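Local coordinates for peptidoglycan N-acetylglucosamine deacetylase (Bacillus cereus, PDB 5O6Y), which removes acetyl groups from N-acetylglucosamine residues of peptidoglycan, and also acts on soluble chitin and N-acetylchitooligomers, with zinc as cofactor, at residues F27-D32 and L171-P176; F53-N58 and N78-H83; H74-H79 and R107-A112. All coordinates share one frame; numbering follows the deposited sequence.

In the fold
The three contacts share one parallel sheet, in which strand 22-28 lies between strands 169-173 and 51-54, and 51-54 in turn pairs with 75-78. Contacts 2 and 3 are both nested along the chain inside the long loop closed by contact 1. They have Asn-78 and His-79 in common. The centres of contact 1 and contact 2 are about 10 Å apart, those of contact 2 and contact 3 about 11 Å, and those of contact 1 and contact 3 about 14 Å. Contacts 1 and 2 meet at the strand ends, where Asp-29, His-79 and His-83, the zinc-binding residues, converge on the hydroxamate group of the bound ligand 5YA. Contact 3 packs the start of strand 75-78 against the C-terminal end of helix 91-109 and the turn after it.

Contact 1. Residues F27-D32 and L171-P176. With 5YA (4-naphthalen-1-yl-~{N}-oxidanyl-benzamide), chain H.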
loop_
_atom_site.group_PDB
_atom_site.type_symbol
_atom_site.label_atom_id
_atom_site.label_comp_id
_atom_site.label_asym_id
_atom_site.label_seq_id
_atom_site.Cartn_x
_atom_site.Cartn_y
_atom_site.Cartn_z
ATOM N N PHE A 27 -3.558 0.632 -0.606
ATOM C CA PHE A 27 -4.146 0.764 -1.935
ATOM C C PHE A 27 -3.033 0.933 -2.958
ATOM O O PHE A 27 -2.097 1.706 -2.736
ATOM C CB PHE A 27 -5.121 1.948 -1.991
ATOM C CG PHE A 27 -6.284 1.818 -1.042
ATOM C CD1 PHE A 27 -7.450 1.187 -1.435
ATOM C CD2 PHE A 27 -6.206 2.324 0.246
ATOM C CE1 PHE A 27 -8.518 1.064 -0.563
ATOM C CE2 PHE A 27 -7.271 2.202 1.123
ATOM C CZ PHE A 27 -8.427 1.572 0.718
ATOM N N ASP A 28 -3.141 0.218 -4.076
ATOM C CA ASP A 28 -2.067 0.118 -5.052
ATOM C C ASP A 28 -2.504 0.626 -6.420
ATOM O O ASP A 28 -3.694 0.634 -6.750
ATOM C CB ASP A 28 -1.587 -1.330 -5.186
ATOM C CG ASP A 28 -0.637 -1.730 -4.079
ATOM O OD1 ASP A 28 -0.373 -0.897 -3.192
ATOM O OD2 ASP A 28 -0.145 -2.873 -4.096
ATOM N N ASP A 29 -1.510 1.054 -7.201
ATOM C CA ASP A 29 -1.533 1.377 -8.627
ATOM C C ASP A 29 -1.995 2.799 -8.913
ATOM O O ASP A 29 -1.933 3.224 -10.063
ATOM C CB ASP A 29 -2.380 0.398 -9.460
ATOM C CG ASP A 29 -1.873 -1.021 -9.379
ATOM O OD1 ASP A 29 -0.675 -1.214 -9.093
ATOM O OD2 ASP A 29 -2.671 -1.950 -9.595
ATOM N N GLY A 30 -2.464 3.545 -7.913
ATOM C CA GLY A 30 -2.896 4.896 -8.127
ATOM C C GLY A 30 -1.732 5.844 -8.315
ATOM O O GLY A 30 -0.562 5.442 -8.335
ATOM N N PRO A 31 -2.046 7.134 -8.457
ATOM C CA PRO A 31 -3.398 7.701 -8.472
ATOM C C PRO A 31 -4.138 7.493 -9.791
ATOM O O PRO A 31 -3.525 7.191 -10.815
ATOM C CB PRO A 31 -3.140 9.184 -8.234
ATOM C CG PRO A 31 -1.800 9.416 -8.849
ATOM C CD PRO A 31 -1.019 8.188 -8.521
ATOM N N ASP A 32 -5.457 7.652 -9.745
ATOM C CA ASP A 32 -6.309 7.574 -10.921
ATOM C C ASP A 32 -7.413 8.611 -10.768
ATOM O O ASP A 32 -7.505 9.301 -9.749
ATOM C CB ASP A 32 -6.879 6.163 -11.107
ATOM C CG ASP A 32 -8.043 5.879 -10.184
ATOM O OD1 ASP A 32 -9.177 5.725 -10.683
ATOM O OD2 ASP A 32 -7.827 5.816 -8.957
ATOM N N LEU A 171 -4.750 -5.586 1.212
ATOM C CA LEU A 171 -4.353 -5.103 -0.103
ATOM C C LEU A 171 -5.595 -4.813 -0.936
ATOM O O LEU A 171 -6.439 -5.693 -1.130
ATOM C CB LEU A 171 -3.450 -6.118 -0.803
ATOM C CG LEU A 171 -3.199 -5.956 -2.304
ATOM C CD1 LEU A 171 -2.711 -4.562 -2.658
ATOM C CD2 LEU A 171 -2.205 -6.999 -2.760
ATOM N N GLN A 172 -5.708 -3.579 -1.415
ATOM C CA GLN A 172 -6.718 -3.211 -2.396
ATOM C C GLN A 172 -6.055 -2.404 -3.505
ATOM O O GLN A 172 -4.884 -2.025 -3.415
ATOM C CB GLN A 172 -7.872 -2.430 -1.756
ATOM C CG GLN A 172 -8.889 -3.317 -1.053
ATOM C CD GLN A 172 -9.971 -2.522 -0.345
ATOM O OE1 GLN A 172 -9.681 -1.689 0.513
ATOM N NE2 GLN A 172 -11.226 -2.777 -0.700
ATOM N N HIS A 173 -6.811 -2.141 -4.568
ATOM C CA HIS A 173 -6.261 -1.476 -5.741
ATOM C C HIS A 173 -7.087 -0.255 -6.112
ATOM O O HIS A 173 -8.312 -0.245 -5.964
ATOM C CB HIS A 173 -6.189 -2.429 -6.942
ATOM C CG HIS A 173 -5.241 -3.572 -6.750
ATOM N ND1 HIS A 173 -5.644 -4.804 -6.279
ATOM C CD2 HIS A 173 -3.907 -3.670 -6.964
ATOM C CE1 HIS A 173 -4.600 -5.610 -6.213
ATOM N NE2 HIS A 173 -3.534 -4.947 -6.622
ATOM N N SER A 174 -6.396 0.778 -6.590
ATOM C CA SER A 174 -7.032 1.915 -7.241
ATOM C C SER A 174 -6.439 2.064 -8.636
ATOM O O SER A 174 -5.947 3.136 -9.004
ATOM C CB SER A 174 -6.852 3.191 -6.418
ATOM O OG SER A 174 -5.489 3.402 -6.094
ATOM N N THR A 175 -6.479 0.982 -9.410
ATOM C CA THR A 175 -5.836 0.925 -10.718
ATOM C C THR A 175 -6.675 1.669 -11.752
ATOM O O THR A 175 -7.895 1.477 -11.805
ATOM C CB THR A 175 -5.646 -0.529 -11.152
ATOM O OG1 THR A 175 -5.029 -1.270 -10.090
ATOM C CG2 THR A 175 -4.769 -0.614 -12.394
ATOM N N PRO A 176 -6.067 2.520 -12.580
ATOM C CA PRO A 176 -6.833 3.216 -13.627
ATOM C C PRO A 176 -7.417 2.232 -14.628
ATOM O O PRO A 176 -6.693 1.474 -15.278
ATOM C CB PRO A 176 -5.790 4.133 -14.277
ATOM C CG PRO A 176 -4.708 4.274 -13.260
ATOM C CD PRO A 176 -4.667 2.971 -12.525
HETATM C C1 5YA H . -3.392 -12.440 -6.278
HETATM C C2 5YA H . -2.965 -11.126 -6.498
HETATM C C3 5YA H . -1.616 -10.785 -6.421
HETATM C C4 5YA H . -0.653 -11.790 -6.095
HETATM C C5 5YA H . -1.090 -13.130 -5.870
HETATM C C6 5YA H . -2.478 -13.444 -5.966
HETATM C C7 5YA H . 0.738 -11.490 -5.997
HETATM C C8 5YA H . 1.645 -12.498 -5.683
HETATM O O1 5YA H . 0.449 -4.667 -6.130
HETATM C C9 5YA H . 1.215 -13.810 -5.463
HETATM C C10 5YA H . -0.134 -14.138 -5.552
HETATM C C11 5YA H . -1.206 -9.368 -6.653
HETATM C C12 5YA H . -0.848 -8.598 -5.564
HETATM C C13 5YA H . -0.465 -7.282 -5.730
HETATM N N1 5YA H . -0.183 -4.625 -8.257
HETATM C C14 5YA H . -0.451 -6.715 -6.988
HETATM C C15 5YA H . -0.818 -7.476 -8.090
HETATM C C16 5YA H . -1.197 -8.803 -7.922
HETATM C C17 5YA H . -0.024 -5.251 -7.104
HETATM O O2 5YA H . 0.203 -3.277 -8.366
HETATM O O HOH W 1 -2.896 3.674 -4.766
#
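Asp-28 is held between Gln-172 and Ser-174 by backbone hydrogen bonds, as strands 22-28 and 169-173 run parallel. Its N donates to Gln-172 O at 2.9 Å, and its O receives Ser-174 N at 2.7 Å in a fairly straight bond, 166° at the hydrogen. These two bonds fix the point from which the Asp-28 side chain leaves the sheet.

Side-chain polar contacts follow at Asp-29 and Thr-175. Asp-29 OD2 accepts from Thr-175 OG1 at 2.5 Å through its anti lone pair, the one facing away from OD1. A short hydroxyl side chain suits this place, since it lies alongside the carboxylate and probably limits its rotation. OD1 is left facing the hydroxamate, whose O2 lies too close for the distance to be taken literally. A water joins Ser-174 OG to Gly-30 N and, weakly, to Phe-27 O; glycine fits here because Ser-174 OG occupies the space where a side chain would begin.

Packing differs on the two faces of the sheet. On one, Phe-27 and Gln-172 lie side by side with ring and amide planes 35° apart, and Gln-172 OE1 is 3.2 Å from Phe-27 CE1. On the other, Leu-171 carries CG anti to the backbone N (chi1 166°), which brings its methyls to Asp-28 and the ligand. Its side chain crosses that of Asp-28 at about a right angle, with Leu-171 CD1 3.4 Å from Asp-28 OD2 and also over one face of the His-173 ring, toward the rim; Leu-171 CD2 lies 3.5 Å from 5YA C13. The His-173 ring presents an edge to the hydroxamate, while its ND1 hydrogen-bonds to Asp-147 OD1.

This is the catalytic end of a NodB-type polysaccharide deacetylase: the Thr-Phe-Asp-Asp-Gly motif supplies the predicted proton acceptor Asp-28 and zinc ligand Asp-29, the neighbouring strand the predicted proton donor His-173.

Contact 2. Residues F53-N58 and N78-H83. With 5YA (4-naphthalen-1-yl-~{N}-oxidanyl-benzamide), chain H.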
loop_
_atom_site.group_PDB
_atom_site.type_symbol
_atom_site.label_atom_id
_atom_site.label_comp_id
_atom_site.label_asym_id
_atom_site.label_seq_id
_atom_site.Cartn_x
_atom_site.Cartn_y
_atom_site.Cartn_z
ATOM N N PHE A 53 0.265 3.106 -2.118
ATOM C CA PHE A 53 1.475 2.815 -2.879
ATOM C C PHE A 53 1.247 3.265 -4.316
ATOM O O PHE A 53 0.523 2.611 -5.074
ATOM C CB PHE A 53 1.825 1.332 -2.807
ATOM C CG PHE A 53 2.428 0.918 -1.498
ATOM C CD1 PHE A 53 1.668 0.258 -0.546
ATOM C CD2 PHE A 53 3.754 1.199 -1.215
ATOM C CE1 PHE A 53 2.222 -0.122 0.661
ATOM C CE2 PHE A 53 4.314 0.823 -0.009
ATOM C CZ PHE A 53 3.546 0.161 0.932
ATOM N N LEU A 54 1.865 4.380 -4.691
ATOM C CA LEU A 54 1.573 5.060 -5.944
ATOM C C LEU A 54 2.610 4.709 -7.003
ATOM O O LEU A 54 3.815 4.714 -6.729
ATOM C CB LEU A 54 1.535 6.575 -5.736
ATOM C CG LEU A 54 0.539 7.100 -4.702
ATOM C CD1 LEU A 54 0.640 8.611 -4.594
ATOM C CD2 LEU A 54 -0.877 6.678 -5.055
ATOM N N LEU A 55 2.134 4.413 -8.210
ATOM C CA LEU A 55 3.026 4.254 -9.351
ATOM C C LEU A 55 3.586 5.606 -9.776
ATOM O O LEU A 55 2.876 6.616 -9.786
ATOM C CB LEU A 55 2.286 3.602 -10.517
ATOM C CG LEU A 55 2.064 2.091 -10.435
ATOM C CD1 LEU A 55 1.018 1.647 -11.439
ATOM C CD2 LEU A 55 3.373 1.367 -10.678
ATOM N N GLY A 56 4.871 5.619 -10.131
ATOM C CA GLY A 56 5.498 6.865 -10.549
ATOM C C GLY A 56 4.926 7.409 -11.844
ATOM O O GLY A 56 4.752 8.621 -11.994
ATOM N N GLU A 57 4.621 6.523 -12.796
ATOM C CA GLU A 57 4.104 6.973 -14.084
ATOM C C GLU A 57 2.711 7.580 -13.949
ATOM O O GLU A 57 2.346 8.465 -14.733
ATOM C CB GLU A 57 4.088 5.812 -15.082
ATOM C CG GLU A 57 2.861 4.918 -14.986
ATOM C CD GLU A 57 2.931 3.722 -15.911
ATOM O OE1 GLU A 57 4.030 3.430 -16.424
ATOM O OE2 GLU A 57 1.884 3.072 -16.123
ATOM N N ASN A 58 1.928 7.128 -12.966
ATOM C CA ASN A 58 0.587 7.660 -12.753
ATOM C C ASN A 58 0.583 8.929 -11.917
ATOM O O ASN A 58 -0.317 9.761 -12.076
ATOM C CB ASN A 58 -0.297 6.605 -12.091
ATOM C CG ASN A 58 -0.710 5.510 -13.054
ATOM O OD1 ASN A 58 -0.332 5.528 -14.224
ATOM N ND2 ASN A 58 -1.485 4.544 -12.566
ATOM N N ASN A 78 5.984 3.969 -2.196
ATOM C CA ASN A 78 6.621 3.844 -3.502
ATOM C C ASN A 78 6.266 2.493 -4.116
ATOM O O ASN A 78 6.590 1.444 -3.551
ATOM C CB ASN A 78 8.135 3.996 -3.358
ATOM C CG ASN A 78 8.840 4.188 -4.687
ATOM O OD1 ASN A 78 8.410 3.673 -5.721
ATOM N ND2 ASN A 78 9.940 4.931 -4.662
ATOM N N HIS A 79 5.612 2.520 -5.279
ATOM C CA HIS A 79 5.171 1.309 -5.964
ATOM C C HIS A 79 5.859 1.152 -7.318
ATOM O O HIS A 79 5.279 0.596 -8.253
ATOM C CB HIS A 79 3.649 1.313 -6.127
ATOM C CG HIS A 79 3.054 -0.048 -6.326
ATOM N ND1 HIS A 79 3.612 -1.192 -5.797
ATOM C CD2 HIS A 79 1.946 -0.446 -6.996
ATOM C CE1 HIS A 79 2.876 -2.235 -6.133
ATOM N NE2 HIS A 79 1.858 -1.810 -6.861
ATOM N N THR A 80 7.105 1.629 -7.418
ATOM C CA THR A 80 7.894 1.710 -8.650
ATOM C C THR A 80 7.249 2.637 -9.675
ATOM O O THR A 80 6.161 3.176 -9.446
ATOM C CB THR A 80 8.129 0.330 -9.282
ATOM O OG1 THR A 80 6.931 -0.123 -9.924
ATOM C CG2 THR A 80 8.570 -0.685 -8.234
ATOM N N TYR A 81 7.922 2.827 -10.812
ATOM C CA TYR A 81 7.493 3.785 -11.828
ATOM C C TYR A 81 6.512 3.170 -12.824
ATOM O O TYR A 81 5.387 3.658 -12.974
ATOM C CB TYR A 81 8.715 4.352 -12.559
ATOM C CG TYR A 81 8.371 5.352 -13.642
ATOM C CD1 TYR A 81 8.180 6.695 -13.338
ATOM C CD2 TYR A 81 8.237 4.955 -14.968
ATOM C CE1 TYR A 81 7.862 7.611 -14.323
ATOM C CE2 TYR A 81 7.920 5.864 -15.959
ATOM C CZ TYR A 81 7.732 7.191 -15.632
ATOM O OH TYR A 81 7.417 8.100 -16.617
ATOM N N SER A 82 6.925 2.105 -13.515
ATOM C CA SER A 82 6.137 1.538 -14.607
ATOM C C SER A 82 5.660 0.119 -14.313
ATOM O O SER A 82 5.283 -0.607 -15.240
ATOM C CB SER A 82 6.934 1.570 -15.912
ATOM O OG SER A 82 8.141 0.836 -15.796
ATOM N N HIS A 83 5.673 -0.291 -13.045
ATOM C CA HIS A 83 5.118 -1.564 -12.594
ATOM C C HIS A 83 5.729 -2.767 -13.312
ATOM O O HIS A 83 4.996 -3.532 -13.951
ATOM C CB HIS A 83 3.599 -1.557 -12.792
ATOM C CG HIS A 83 2.852 -2.419 -11.822
ATOM N ND1 HIS A 83 2.415 -3.688 -12.135
ATOM C CD2 HIS A 83 2.448 -2.186 -10.551
ATOM C CE1 HIS A 83 1.782 -4.202 -11.096
ATOM N NE2 HIS A 83 1.787 -3.311 -10.122
HETATM C C1 5YA H . -3.392 -12.440 -6.278
HETATM C C2 5YA H . -2.965 -11.126 -6.498
HETATM C C3 5YA H . -1.616 -10.785 -6.421
HETATM C C4 5YA H . -0.653 -11.790 -6.095
HETATM C C5 5YA H . -1.090 -13.130 -5.870
HETATM C C6 5YA H . -2.478 -13.444 -5.966
HETATM C C7 5YA H . 0.738 -11.490 -5.997
HETATM C C8 5YA H . 1.645 -12.498 -5.683
HETATM O O1 5YA H . 0.449 -4.667 -6.130
HETATM C C9 5YA H . 1.215 -13.810 -5.463
HETATM C C10 5YA H . -0.134 -14.138 -5.552
HETATM C C11 5YA H . -1.206 -9.368 -6.653
HETATM C C12 5YA H . -0.848 -8.598 -5.564
HETATM C C13 5YA H . -0.465 -7.282 -5.730
HETATM N N1 5YA H . -0.183 -4.625 -8.257
HETATM C C14 5YA H . -0.451 -6.715 -6.988
HETATM C C15 5YA H . -0.818 -7.476 -8.090
HETATM C C16 5YA H . -1.197 -8.803 -7.922
HETATM C C17 5YA H . -0.024 -5.251 -7.104
HETATM O O2 5YA H . 0.203 -3.277 -8.366
#
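His-79 and His-83, both packed against Leu-55, carry CG anti to the backbone N, with chi1 -158° and -151°, and these torsions aim the two NE2 atoms at one ligand oxygen. They are the outer residues of the His-x-x-x-His motif of NodB-type deacetylases, and both bind zinc. A branched apolar residue suits position 55: Leu-55 CD2 lies 3.2 Å from His-79 O and 3.6 Å from His-83 CB, in the plane of the His-83 ring and at its edge.

The backbone sets the loop down on the start of helix 56-61. His-79 N donates to Leu-54 O from above the carbonyl plane. Thr-80 O then accepts from Gly-56 N at 2.8 Å, and Tyr-81 O from Glu-57 N at 3.0 Å, so loop carbonyls satisfy two N-H groups of the helix's first turn. Glycine suits position 56, where the Tyr-81 ring presses close to the backbone. Glu-57 CB makes a CH-pi contact over the face of that ring, 4.0 Å from its centroid, while Tyr-81 OH hydrogen-bonds to Glu-60 OE1. Asn-78 OD1 accepts from Thr-80 N in an Asx turn, which shapes the chain as it leaves the strand at His-79.

His-79 ND1 is hydrogen-bonded to Arg-117 O, and on the other side of the ring His-79 NE2 donates to hydroxamate O2 at 2.7 Å, with 162° at the hydrogen.

Contact 3. Residues H74-H79 and R107-A112; sequences HVIGNH and RLAGYA. With 5YA (4-naphthalen-1-yl-~{N}-oxidanyl-benzamide), chain H.
Ile-76 meets Tyr-111 and Ala-109 with successive atoms of its side chain. CB comes first, 3.5 Å from Tyr-111 OH, since the hydroxyl is held at the backbone N of the same isoleucine. At the branch, CG2 turns from the contact and packs on Leu-54 CD1 of the adjoining strand. The other arm leaves with CG1 anti to the carbonyl carbon (chi1 -71°): CG1 passes Tyr-111 OH at 4.0 Å, and CD1, at the tip, rests on Ala-109 CB at 3.6 Å. A beta-branched residue is well placed here, since one arm can serve the sheet and the other the helix, and the small alanine lets the last turn of the helix come close to the strand.

The contact belongs to the alternating strands and helices of the NodB fold, a deformed beta/alpha barrel in this family. Strand 75-78 is followed by helix 91-109, which packs on it, and the chain then returns towards strand 115-116, whose Phe-115 is hydrogen-bonded, backbone to backbone, with Asn-78. Ile-69 of helix 63-71 and Leu-105 of helix 91-109 also touch the same isoleucine.

Gly-110 ends the helix with positive phi, a conformation natural to glycine, and the chain turns into Tyr-111. Its CG lies between the backbone N and the carbonyl carbon (chi1 63°), and the ring reaches back towards the strand. Tyr-111 OH accepts from Ile-76 N at 3.0 Å, 157° at the hydrogen, satisfying a buried strand N-H. A water that donates to His-74 O at 2.6 Å is also weakly hydrogen-bonded to Tyr-111 OH.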
loop_
_atom_site.group_PDB
_atom_site.type_symbol
_atom_site.label_atom_id
_atom_site.label_comp_id
_atom_site.label_asym_id
_atom_site.label_seq_id
_atom_site.Cartn_x
_atom_site.Cartn_y
_atom_site.Cartn_z
ATOM N N HIS A 74 -3.140 10.996 4.826
ATOM C CA HIS A 74 -2.749 9.652 4.434
ATOM C C HIS A 74 -1.246 9.589 4.172
ATOM O O HIS A 74 -0.563 10.608 4.041
ATOM C CB HIS A 74 -3.529 9.202 3.199
ATOM C CG HIS A 74 -5.014 9.194 3.392
ATOM N ND1 HIS A 74 -5.632 8.467 4.387
ATOM C CD2 HIS A 74 -6.003 9.820 2.714
ATOM C CE1 HIS A 74 -6.938 8.648 4.314
ATOM N NE2 HIS A 74 -7.190 9.464 3.307
ATOM N N VAL A 75 -0.730 8.365 4.100
ATOM C CA VAL A 75 0.686 8.110 3.869
ATOM C C VAL A 75 0.861 7.561 2.461
ATOM O O VAL A 75 0.060 6.739 1.998
ATOM C CB VAL A 75 1.261 7.145 4.926
ATOM C CG1 VAL A 75 2.686 6.740 4.573
ATOM C CG2 VAL A 75 1.216 7.791 6.303
ATOM N N ILE A 76 1.903 8.027 1.777
ATOM C CA ILE A 76 2.186 7.661 0.395
ATOM C C ILE A 76 3.362 6.694 0.370
ATOM O O ILE A 76 4.356 6.890 1.079
ATOM C CB ILE A 76 2.472 8.918 -0.453
ATOM C CG1 ILE A 76 1.180 9.712 -0.666
ATOM C CG2 ILE A 76 3.129 8.553 -1.781
ATOM C CD1 ILE A 76 1.397 11.102 -1.216
ATOM N N GLY A 77 3.242 5.644 -0.440
ATOM C CA GLY A 77 4.305 4.670 -0.596
ATOM C C GLY A 77 4.787 4.524 -2.026
ATOM O O GLY A 77 4.081 4.896 -2.968
ATOM N N ASN A 78 5.984 3.969 -2.196
ATOM C CA ASN A 78 6.621 3.844 -3.502
ATOM C C ASN A 78 6.266 2.493 -4.116
ATOM O O ASN A 78 6.590 1.444 -3.551
ATOM C CB ASN A 78 8.135 3.996 -3.358
ATOM C CG ASN A 78 8.840 4.188 -4.687
ATOM O OD1 ASN A 78 8.410 3.673 -5.721
ATOM N ND2 ASN A 78 9.940 4.931 -4.662
ATOM N N HIS A 79 5.612 2.520 -5.279
ATOM C CA HIS A 79 5.171 1.309 -5.964
ATOM C C HIS A 79 5.859 1.152 -7.318
ATOM O O HIS A 79 5.279 0.596 -8.253
ATOM C CB HIS A 79 3.649 1.313 -6.127
ATOM C CG HIS A 79 3.054 -0.048 -6.326
ATOM N ND1 HIS A 79 3.612 -1.192 -5.797
ATOM C CD2 HIS A 79 1.946 -0.446 -6.996
ATOM C CE1 HIS A 79 2.876 -2.235 -6.133
ATOM N NE2 HIS A 79 1.858 -1.810 -6.861
ATOM N N ARG A 107 8.576 15.568 -4.880
ATOM C CA ARG A 107 8.206 16.880 -5.400
ATOM C C ARG A 107 6.755 17.217 -5.075
ATOM O O ARG A 107 6.434 18.369 -4.763
ATOM C CB ARG A 107 8.446 16.928 -6.909
ATOM C CG ARG A 107 8.028 18.231 -7.572
ATOM C CD ARG A 107 8.977 19.367 -7.222
ATOM N NE ARG A 107 10.288 19.198 -7.843
ATOM C CZ ARG A 107 11.287 20.067 -7.729
ATOM N NH1 ARG A 107 11.127 21.171 -7.012
ATOM N NH2 ARG A 107 12.446 19.833 -8.329
ATOM N N LEU A 108 5.867 16.225 -5.131
ATOM C CA LEU A 108 4.440 16.462 -4.947
ATOM C C LEU A 108 4.021 16.388 -3.481
ATOM O O LEU A 108 3.354 17.297 -2.978
ATOM C CB LEU A 108 3.633 15.462 -5.777
ATOM C CG LEU A 108 3.878 15.489 -7.287
ATOM C CD1 LEU A 108 3.116 14.366 -7.973
ATOM C CD2 LEU A 108 3.484 16.837 -7.869
ATOM N N ALA A 109 4.401 15.316 -2.784
ATOM C CA ALA A 109 3.974 15.124 -1.403
ATOM C C ALA A 109 4.826 15.894 -0.402
ATOM O O ALA A 109 4.371 16.132 0.722
ATOM C CB ALA A 109 3.993 13.637 -1.046
ATOM N N GLY A 110 6.043 16.282 -0.775
ATOM C CA GLY A 110 6.917 17.009 0.118
ATOM C C GLY A 110 7.885 16.161 0.911
ATOM O O GLY A 110 8.652 16.712 1.711
ATOM N N TYR A 111 7.877 14.844 0.724
ATOM C CA TYR A 111 8.809 13.969 1.417
ATOM C C TYR A 111 9.102 12.761 0.541
ATOM O O TYR A 111 8.286 12.372 -0.298
ATOM C CB TYR A 111 8.265 13.516 2.781
ATOM C CG TYR A 111 7.005 12.677 2.707
ATOM C CD1 TYR A 111 5.752 13.274 2.646
ATOM C CD2 TYR A 111 7.068 11.288 2.708
ATOM C CE1 TYR A 111 4.598 12.513 2.581
ATOM C CE2 TYR A 111 5.919 10.517 2.643
ATOM C CZ TYR A 111 4.688 11.136 2.581
ATOM O OH TYR A 111 3.541 10.375 2.517
ATOM N N ALA A 112 10.275 12.179 0.744
ATOM C CA ALA A 112 10.625 10.939 0.068
ATOM C C ALA A 112 10.014 9.762 0.821
ATOM O O ALA A 112 10.377 9.530 1.980
ATOM C CB ALA A 112 12.135 10.787 -0.022
HETATM C C1 5YA H . -3.392 -12.440 -6.278
HETATM C C2 5YA H . -2.965 -11.126 -6.498
HETATM C C3 5YA H . -1.616 -10.785 -6.421
HETATM C C4 5YA H . -0.653 -11.790 -6.095
HETATM C C5 5YA H . -1.090 -13.130 -5.870
HETATM C C6 5YA H . -2.478 -13.444 -5.966
HETATM C C7 5YA H . 0.738 -11.490 -5.997
HETATM C C8 5YA H . 1.645 -12.498 -5.683
HETATM O O1 5YA H . 0.449 -4.667 -6.130
HETATM C C9 5YA H . 1.215 -13.810 -5.463
HETATM C C10 5YA H . -0.134 -14.138 -5.552
HETATM C C11 5YA H . -1.206 -9.368 -6.653
HETATM C C12 5YA H . -0.848 -8.598 -5.564
HETATM C C13 5YA H . -0.465 -7.282 -5.730
HETATM N N1 5YA H . -0.183 -4.625 -8.257
HETATM C C14 5YA H . -0.451 -6.715 -6.988
HETATM C C15 5YA H . -0.818 -7.476 -8.090
HETATM C C16 5YA H . -1.197 -8.803 -7.922
HETATM C C17 5YA H . -0.024 -5.251 -7.104
HETATM O O2 5YA H . 0.203 -3.277 -8.366
HETATM O O HOH W 2 1.184 12.548 3.816
#